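Local coordinates for protein FdxN element excision controlling factor XisI (Anabaena variabilis ATCC 29413, PDB 2NVM) that probably acts, together with XisF and XisH, in controlling the site-specific excision of the fdxN element from cyanobacterial nitrogen-fixation genes, at residues 15-19 with 93-98; 41-46 with 58-64. One frame throughout, in Å; residues are numbered along the deposited sequence.

Contact 1: residues 15-19 with 93-98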
ATOM      1  N   ILE B  15       2.417  -8.492  13.293  1.00 50.74           N
ATOM      2  CA  ILE B  15       1.513  -9.414  12.575  1.00 52.21           C
ATOM      3  C   ILE B  15       1.796  -9.435  11.054  1.00 53.30           C
ATOM      4  O   ILE B  15       1.995 -10.513  10.478  1.00 52.40           O
ATOM      5  CB  ILE B  15       0.002  -9.082  12.842  1.00 52.90           C
ATOM      6  CG1 ILE B  15      -0.405  -9.467  14.268  1.00 51.63           C
ATOM      7  CG2 ILE B  15      -0.940  -9.835  11.882  1.00 52.00           C
ATOM      8  CD1 ILE B  15      -1.751  -8.864  14.697  1.00 50.74           C
ATOM      9  N   ILE B  16       1.829  -8.253  10.434  1.00 53.12           N
ATOM     10  CA  ILE B  16       2.044  -8.131   8.972  1.00 55.46           C
ATOM     11  C   ILE B  16       3.395  -8.762   8.541  1.00 56.17           C
ATOM     12  O   ILE B  16       3.422  -9.555   7.596  1.00 55.29           O
ATOM     13  CB  ILE B  16       1.791  -6.662   8.438  1.00 55.01           C
ATOM     14  CG1 ILE B  16       1.462  -6.681   6.932  1.00 59.48           C
ATOM     15  CG2 ILE B  16       2.951  -5.720   8.784  1.00 53.38           C
ATOM     16  CD1 ILE B  16       1.155  -5.308   6.313  1.00 57.34           C
ATOM     17  N   LYS B  17       4.462  -8.495   9.308  1.00 57.78           N
ATOM     18  CA  LYS B  17       5.791  -9.084   9.063  1.00 61.16           C
ATOM     19  C   LYS B  17       5.816 -10.600   9.262  1.00 62.49           C
ATOM     20  O   LYS B  17       6.527 -11.281   8.521  1.00 65.20           O
ATOM     21  CB  LYS B  17       6.883  -8.433   9.928  1.00 62.46           C
ATOM     22  CG  LYS B  17       7.182  -6.986   9.554  1.00 66.27           C
ATOM     23  CD  LYS B  17       8.205  -6.360  10.507  1.00 66.75           C
ATOM     24  CE  LYS B  17       8.459  -4.883  10.180  1.00 71.70           C
ATOM     25  NZ  LYS B  17       9.490  -4.293  11.081  1.00 73.62           N
ATOM     26  N   LYS B  18       5.053 -11.113  10.243  1.00 61.97           N
ATOM     27  CA  LYS B  18       4.960 -12.562  10.529  1.00 62.34           C
ATOM     28  C   LYS B  18       4.432 -13.311   9.314  1.00 62.83           C
ATOM     29  O   LYS B  18       5.116 -14.194   8.813  1.00 64.32           O
ATOM     30  CB  LYS B  18       4.096 -12.861  11.785  1.00 62.84           C
ATOM     31  CG  LYS B  18       3.871 -14.344  12.121  1.00 60.66           C
ATOM     32  CD  LYS B  18       3.227 -14.520  13.499  1.00 63.05           C
ATOM     33  CE  LYS B  18       3.051 -16.013  13.851  1.00 65.44           C
ATOM     34  NZ  LYS B  18       2.728 -16.278  15.293  1.00 59.71           N
ATOM     35  N   TYR B  19       3.242 -12.932   8.844  1.00 64.37           N
ATOM     36  CA  TYR B  19       2.627 -13.555   7.649  1.00 65.45           C
ATOM     37  C   TYR B  19       3.380 -13.296   6.344  1.00 65.49           C
ATOM     38  O   TYR B  19       3.316 -14.144   5.449  1.00 64.92           O
ATOM     39  CB  TYR B  19       1.133 -13.213   7.515  1.00 65.40           C
ATOM     40  CG  TYR B  19       0.309 -13.869   8.589  1.00 64.31           C
ATOM     41  CD1 TYR B  19      -0.051 -15.229   8.489  1.00 65.53           C
ATOM     42  CD2 TYR B  19      -0.089 -13.159   9.728  1.00 63.98           C
ATOM     43  CE1 TYR B  19      -0.812 -15.863   9.502  1.00 64.07           C
ATOM     44  CE2 TYR B  19      -0.843 -13.774  10.743  1.00 66.71           C
ATOM     45  CZ  TYR B  19      -1.208 -15.123  10.625  1.00 66.81           C
ATOM     46  OH  TYR B  19      -1.947 -15.715  11.625  1.00 69.85           O
ATOM     47  N   ALA B  93      -7.093 -15.463  10.361  1.00 54.43           N
ATOM     48  CA  ALA B  93      -6.055 -15.948  11.308  1.00 54.05           C
ATOM     49  C   ALA B  93      -5.375 -14.762  12.026  1.00 53.64           C
ATOM     50  O   ALA B  93      -5.022 -14.890  13.191  1.00 53.51           O
ATOM     51  CB  ALA B  93      -5.008 -16.825  10.614  1.00 52.67           C
ATOM     52  N   ILE B  94      -5.238 -13.620  11.335  1.00 53.73           N
ATOM     53  CA  ILE B  94      -4.660 -12.389  11.915  1.00 53.21           C
ATOM     54  C   ILE B  94      -5.516 -11.777  13.046  1.00 52.09           C
ATOM     55  O   ILE B  94      -4.969 -11.084  13.890  1.00 51.43           O
ATOM     56  CB  ILE B  94      -4.325 -11.279  10.844  1.00 54.29           C
ATOM     57  CG1 ILE B  94      -5.570 -10.682  10.172  1.00 54.87           C
ATOM     58  CG2 ILE B  94      -3.340 -11.811   9.774  1.00 54.46           C
ATOM     59  CD1 ILE B  94      -5.192  -9.542   9.211  1.00 52.46           C
ATOM     60  N   VAL B  95      -6.840 -11.993  13.022  1.00 51.02           N
ATOM     61  CA  VAL B  95      -7.748 -11.509  14.085  1.00 51.41           C
ATOM     62  C   VAL B  95      -7.435 -12.196  15.419  1.00 51.39           C
ATOM     63  O   VAL B  95      -7.423 -11.527  16.448  1.00 51.59           O
ATOM     64  CB  VAL B  95      -9.252 -11.648  13.712  1.00 50.75           C
ATOM     65  CG1 VAL B  95     -10.162 -11.496  14.932  1.00 49.85           C
ATOM     66  CG2 VAL B  95      -9.610 -10.645  12.630  1.00 50.33           C
ATOM     67  N   ASP B  96      -7.182 -13.510  15.376  1.00 51.33           N
ATOM     68  CA  ASP B  96      -6.797 -14.294  16.552  1.00 51.38           C
ATOM     69  C   ASP B  96      -5.535 -13.718  17.194  1.00 49.89           C
ATOM     70  O   ASP B  96      -5.477 -13.574  18.413  1.00 48.40           O
ATOM     71  CB  ASP B  96      -6.567 -15.778  16.203  1.00 52.89           C
ATOM     72  CG  ASP B  96      -7.857 -16.509  15.826  1.00 59.61           C
ATOM     73  OD1 ASP B  96      -8.842 -16.432  16.597  1.00 61.82           O
ATOM     74  OD2 ASP B  96      -7.862 -17.198  14.778  1.00 66.11           O
ATOM     75  N   GLU B  97      -4.561 -13.344  16.359  1.00 50.70           N
ATOM     76  CA  GLU B  97      -3.312 -12.740  16.847  1.00 50.11           C
ATOM     77  C   GLU B  97      -3.533 -11.386  17.537  1.00 46.69           C
ATOM     78  O   GLU B  97      -2.913 -11.123  18.572  1.00 45.39           O
ATOM     79  CB  GLU B  97      -2.238 -12.733  15.750  1.00 51.10           C
ATOM     80  CG  GLU B  97      -1.874 -14.202  15.372  1.00 56.08           C
ATOM     81  CD  GLU B  97      -0.584 -14.365  14.626  1.00 54.03           C
ATOM     82  OE1 GLU B  97      -0.192 -13.448  13.885  1.00 73.15           O
ATOM     83  OE2 GLU B  97       0.044 -15.433  14.773  1.00 61.53           O
HETATM   84  N   MSE B  98      -4.476 -10.595  17.026  1.00 45.14           N
HETATM   85  CA  MSE B  98      -4.835  -9.293  17.620  1.00 47.33           C
HETATM   86  C   MSE B  98      -5.536  -9.462  18.978  1.00 46.41           C
HETATM   87  O   MSE B  98      -5.202  -8.742  19.919  1.00 47.50           O
HETATM   88  CB  MSE B  98      -5.715  -8.464  16.677  1.00 47.57           C
HETATM   89  CG  MSE B  98      -5.020  -8.037  15.398  1.00 50.63           C
HETATM   90 SE   MSE B  98      -6.283  -7.220  14.188  0.75 48.46          SE
HETATM   91  CE  MSE B  98      -5.138  -7.080  12.644  1.00 47.15           C
TER
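E97 reaches across from helix 93-100 and lays its carboxylate against two residues of helix 4-23, K18 and Y19. Its OE2 accepts a hydrogen bond from K18 NZ, 2.9 Å away, as part of a salt bridge, met on the syn side but tilted out of the carboxylate plane. The other oxygen, OE1, lies 3.2 Å from Y19 CE2, with ring and carboxylate planes 48° apart. With CG anti to the backbone N (chi1 177°), the extended chain of K18 carries NZ out to OE2; it crosses E97 at a slant, CD and CE touching the carboxylate before the amine closes on it. A leucine in place of E97 would probably leave the K18 amine without its charged mate and free to swing into solvent. Below this ion pair the contact is apolar. I94 sends CG2 obliquely against the Y19 ring, 3.3 Å from CE2, and the same methyl meets I15 CG2 at 3.8 Å. I15 itself forks: CG2 goes to I94, while CD1 presses tightly on CG of M98, a selenomethionine, at 3.4 Å. At the other end A93 CB sits 3.4 Å from the Y19 hydroxyl oxygen. Farther out, T90 OG1 accepts the I94 amide, and I94 also faces the sheet, touching L74, L76 and I85. The segment axes approach to 11.1 Å at 137°, steeply inclined and nearer antiparallel than parallel. The pair illustrates an alpha+beta arrangement: two helices layered on a mostly antiparallel sheet, apolar below and ion-paired at the outer edge.

Contact 2: residues 41-46 with 58-64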
ATOM      1  N   ASP B  41      11.690  -7.773 -12.327  1.00 66.38           N
ATOM      2  CA  ASP B  41      10.484  -7.878 -13.200  1.00 64.53           C
ATOM      3  C   ASP B  41       9.526  -9.024 -12.851  1.00 62.52           C
ATOM      4  O   ASP B  41       8.360  -8.971 -13.244  1.00 60.63           O
ATOM      5  CB  ASP B  41      10.878  -8.087 -14.674  1.00 65.12           C
ATOM      6  CG  ASP B  41      11.733  -6.988 -15.252  1.00 65.20           C
ATOM      7  OD1 ASP B  41      11.428  -5.835 -14.971  1.00 55.64           O
ATOM      8  OD2 ASP B  41      12.678  -7.296 -16.037  1.00 58.05           O
ATOM      9  N   THR B  42      10.010 -10.066 -12.160  1.00 61.00           N
ATOM     10  CA  THR B  42       9.170 -11.222 -11.783  1.00 60.39           C
ATOM     11  C   THR B  42       8.155 -10.815 -10.710  1.00 60.02           C
ATOM     12  O   THR B  42       8.344  -9.788 -10.018  1.00 59.41           O
ATOM     13  CB  THR B  42      10.005 -12.464 -11.301  1.00 59.35           C
ATOM     14  OG1 THR B  42      10.737 -12.152 -10.109  1.00 57.15           O
ATOM     15  CG2 THR B  42      10.976 -12.922 -12.375  1.00 51.12           C
ATOM     16  N   VAL B  43       7.070 -11.593 -10.607  1.00 60.13           N
ATOM     17  CA  VAL B  43       6.028 -11.345  -9.599  1.00 61.17           C
ATOM     18  C   VAL B  43       6.692 -11.618  -8.243  1.00 60.18           C
ATOM     19  O   VAL B  43       7.150 -12.744  -7.981  1.00 60.10           O
ATOM     20  CB  VAL B  43       4.736 -12.174  -9.784  1.00 61.27           C
ATOM     21  CG1 VAL B  43       3.743 -11.874  -8.646  1.00 60.90           C
ATOM     22  CG2 VAL B  43       4.096 -11.829 -11.115  1.00 61.42           C
ATOM     23  N   GLY B  44       6.841 -10.534  -7.478  1.00 58.07           N
ATOM     24  CA  GLY B  44       7.464 -10.545  -6.168  1.00 57.08           C
ATOM     25  C   GLY B  44       6.643  -9.745  -5.178  1.00 55.86           C
ATOM     26  O   GLY B  44       5.966  -8.788  -5.553  1.00 57.41           O
ATOM     27  N   ASP B  45       6.737 -10.149  -3.920  1.00 52.03           N
ATOM     28  CA  ASP B  45       6.057  -9.533  -2.807  1.00 49.29           C
ATOM     29  C   ASP B  45       6.836  -8.313  -2.318  1.00 46.44           C
ATOM     30  O   ASP B  45       8.052  -8.309  -2.388  1.00 45.64           O
ATOM     31  CB  ASP B  45       5.883 -10.557  -1.664  1.00 52.25           C
ATOM     32  CG  ASP B  45       4.899 -11.701  -2.023  1.00 57.87           C
ATOM     33  OD1 ASP B  45       4.400 -11.805  -3.168  1.00 69.47           O
ATOM     34  OD2 ASP B  45       4.609 -12.513  -1.140  1.00 67.63           O
ATOM     35  N   ARG B  46       6.103  -7.273  -1.910  1.00 44.83           N
ATOM     36  CA  ARG B  46       6.664  -6.024  -1.366  0.50 45.10           C
ATOM     37  C   ARG B  46       5.850  -5.634  -0.127  1.00 43.71           C
ATOM     38  O   ARG B  46       4.620  -5.768  -0.122  1.00 42.23           O
ATOM     39  CB  ARG B  46       6.622  -4.836  -2.354  0.50 45.59           C
ATOM     40  CG  ARG B  46       7.433  -4.946  -3.667  0.50 45.04           C
ATOM     41  CD  ARG B  46       6.662  -5.638  -4.772  0.50 47.09           C
ATOM     42  NE  ARG B  46       7.427  -5.768  -6.028  0.50 48.89           N
ATOM     43  CZ  ARG B  46       7.465  -4.895  -7.048  0.50 45.16           C
ATOM     44  NH1 ARG B  46       6.790  -3.752  -7.024  0.50 49.41           N
ATOM     45  NH2 ARG B  46       8.206  -5.170  -8.122  0.50 47.94           N
ATOM     46  N   TRP B  58       0.883  -5.128   2.215  1.00 44.22           N
ATOM     47  CA  TRP B  58       1.626  -6.196   1.613  1.00 44.35           C
ATOM     48  C   TRP B  58       0.938  -6.475   0.283  1.00 46.73           C
ATOM     49  O   TRP B  58      -0.263  -6.794   0.249  1.00 46.12           O
ATOM     50  CB  TRP B  58       1.643  -7.418   2.564  1.00 46.86           C
ATOM     51  CG  TRP B  58       2.088  -8.724   1.991  1.00 44.64           C
ATOM     52  CD1 TRP B  58       2.928  -8.914   0.928  1.00 49.47           C
ATOM     53  CD2 TRP B  58       1.846 -10.029   2.543  1.00 48.90           C
ATOM     54  NE1 TRP B  58       3.151 -10.247   0.739  1.00 50.16           N
ATOM     55  CE2 TRP B  58       2.509 -10.964   1.706  1.00 47.22           C
ATOM     56  CE3 TRP B  58       1.106 -10.505   3.643  1.00 44.36           C
ATOM     57  CZ2 TRP B  58       2.460 -12.358   1.924  1.00 50.29           C
ATOM     58  CZ3 TRP B  58       1.053 -11.912   3.874  1.00 51.14           C
ATOM     59  CH2 TRP B  58       1.727 -12.818   3.006  1.00 47.86           C
ATOM     60  N   LEU B  59       1.709  -6.330  -0.798  1.00 48.17           N
ATOM     61  CA  LEU B  59       1.249  -6.612  -2.149  1.00 49.07           C
ATOM     62  C   LEU B  59       2.268  -7.422  -2.912  1.00 50.24           C
ATOM     63  O   LEU B  59       3.400  -7.563  -2.468  1.00 52.73           O
ATOM     64  CB  LEU B  59       0.947  -5.300  -2.888  1.00 50.01           C
ATOM     65  CG  LEU B  59       2.008  -4.213  -3.139  1.00 46.07           C
ATOM     66  CD1 LEU B  59       3.149  -4.640  -4.016  1.00 52.39           C
ATOM     67  CD2 LEU B  59       1.307  -3.030  -3.812  1.00 50.13           C
ATOM     68  N   CYS B  60       1.837  -7.969  -4.042  1.00 51.79           N
ATOM     69  CA  CYS B  60       2.727  -8.634  -4.999  1.00 55.34           C
ATOM     70  C   CYS B  60       2.592  -7.870  -6.328  1.00 53.93           C
ATOM     71  O   CYS B  60       1.513  -7.386  -6.679  1.00 54.36           O
ATOM     72  CB  CYS B  60       2.470 -10.128  -5.135  1.00 58.05           C
ATOM     73  SG  CYS B  60       0.939 -10.549  -5.784  1.00 70.04           S
ATOM     74  N   CYS B  61       3.705  -7.726  -7.025  1.00 54.06           N
ATOM     75  CA  CYS B  61       3.747  -6.996  -8.275  1.00 54.40           C
ATOM     76  C   CYS B  61       4.830  -7.532  -9.207  1.00 52.39           C
ATOM     77  O   CYS B  61       5.931  -7.877  -8.758  1.00 53.49           O
ATOM     78  CB  CYS B  61       3.956  -5.508  -7.968  1.00 52.92           C
ATOM     79  SG  CYS B  61       3.998  -4.395  -9.362  1.00 57.70           S
ATOM     80  N   GLY B  62       4.484  -7.606 -10.488  1.00 52.27           N
ATOM     81  CA  GLY B  62       5.371  -8.063 -11.556  1.00 52.80           C
ATOM     82  C   GLY B  62       4.614  -8.544 -12.780  1.00 52.57           C
ATOM     83  O   GLY B  62       3.456  -8.147 -12.999  1.00 53.63           O
ATOM     84  N   TRP B  63       5.277  -9.393 -13.564  1.00 52.93           N
ATOM     85  CA  TRP B  63       4.729  -9.951 -14.802  1.00 53.16           C
ATOM     86  C   TRP B  63       4.734 -11.471 -14.798  1.00 53.71           C
ATOM     87  O   TRP B  63       5.747 -12.063 -14.448  1.00 52.16           O
ATOM     88  CB  TRP B  63       5.569  -9.494 -15.976  1.00 52.29           C
ATOM     89  CG  TRP B  63       5.560  -8.058 -16.128  1.00 50.62           C
ATOM     90  CD1 TRP B  63       6.436  -7.182 -15.586  1.00 49.35           C
ATOM     91  CD2 TRP B  63       4.599  -7.294 -16.845  1.00 50.05           C
ATOM     92  NE1 TRP B  63       6.098  -5.904 -15.932  1.00 48.11           N
ATOM     93  CE2 TRP B  63       4.966  -5.934 -16.704  1.00 51.34           C
ATOM     94  CE3 TRP B  63       3.459  -7.620 -17.605  1.00 47.92           C
ATOM     95  CZ2 TRP B  63       4.240  -4.885 -17.320  1.00 51.86           C
ATOM     96  CZ3 TRP B  63       2.738  -6.582 -18.229  1.00 52.59           C
ATOM     97  CH2 TRP B  63       3.122  -5.230 -18.061  1.00 47.95           C
ATOM     98  N   ASP B  64       3.597 -12.066 -15.172  1.00 56.28           N
ATOM     99  CA  ASP B  64       3.422 -13.521 -15.335  1.00 58.18           C
ATOM    100  C   ASP B  64       3.328 -13.672 -16.879  1.00 58.77           C
ATOM    101  O   ASP B  64       2.235 -13.778 -17.448  1.00 60.42           O
ATOM    102  CB  ASP B  64       2.164 -13.977 -14.568  1.00 57.53           C
ATOM    103  CG  ASP B  64       1.867 -15.475 -14.705  1.00 58.34           C
ATOM    104  OD1 ASP B  64       2.696 -16.255 -15.217  1.00 64.61           O
ATOM    105  OD2 ASP B  64       0.767 -15.876 -14.273  1.00 67.12           O
TER
HETATM  106  O   HOH W   1       8.896  -5.014 -14.337  1.00 47.54           O
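G44 and C61 form an antiparallel hydrogen-bonded pair, with G44 N to C61 O at 3.1 Å and C61 N to G44 O at 2.9 Å. R46 and L59 repeat the pattern two residues on, while D45 and C60 make the non-hydrogen-bonded pair between them. Past the corner at G62, W63 N still donates to D41 O, 3.1 Å away. A side chain on G62 would run into T42 O and V43 N.

Polar side chains add to the backbone bonds. D45 OD2 stands at the edge of the W58 indole and accepts a weak bond from NE1, 3.3 Å away, with the planes 65° apart. A water donates to D41 OD1 and weakly accepts from W63 NE1; D41 also has a salt bridge to R118 of the second subunit.

Side-chain packing completes the contact. V43 CG1 and C60 CB, 4.1 Å apart, are an apolar pair. In the conformer described, one of two, R46 turns at chi2 (86°), which appears to bring its guanidinium back over C61, whose CB lies 3.5 Å from NH1 against one face, while CD rests 3.7 Å from L59 CD1. There NH1 is hydrogen-bonded to Y75 of the second subunit. The chemistry therefore implies a hairpin zipped by backbone bonds whose charged D41 and R46 face a dimer interface.

Overall arrangement
From the N terminus, helix 4-23 supplies the first half of contact 1 at 15-19. After an unmodelled gap, the chain enters strand 44-50, turns, and returns along strand 55-61, so that contact 2 closes the short loop of this hairpin. The long strand 67-79 and strand 82-87 follow before helix 93-100 comes back to helix 4-23, and contact 1 thereby closes a much larger loop with contact 2 nested inside it. Their centres lie about 21 Å apart, yet they meet directly where W58 packs against Y19 and I16. The example shows hairpin pairing within the sheet and helix packing above it, tied together where W58 meets helix 4-23.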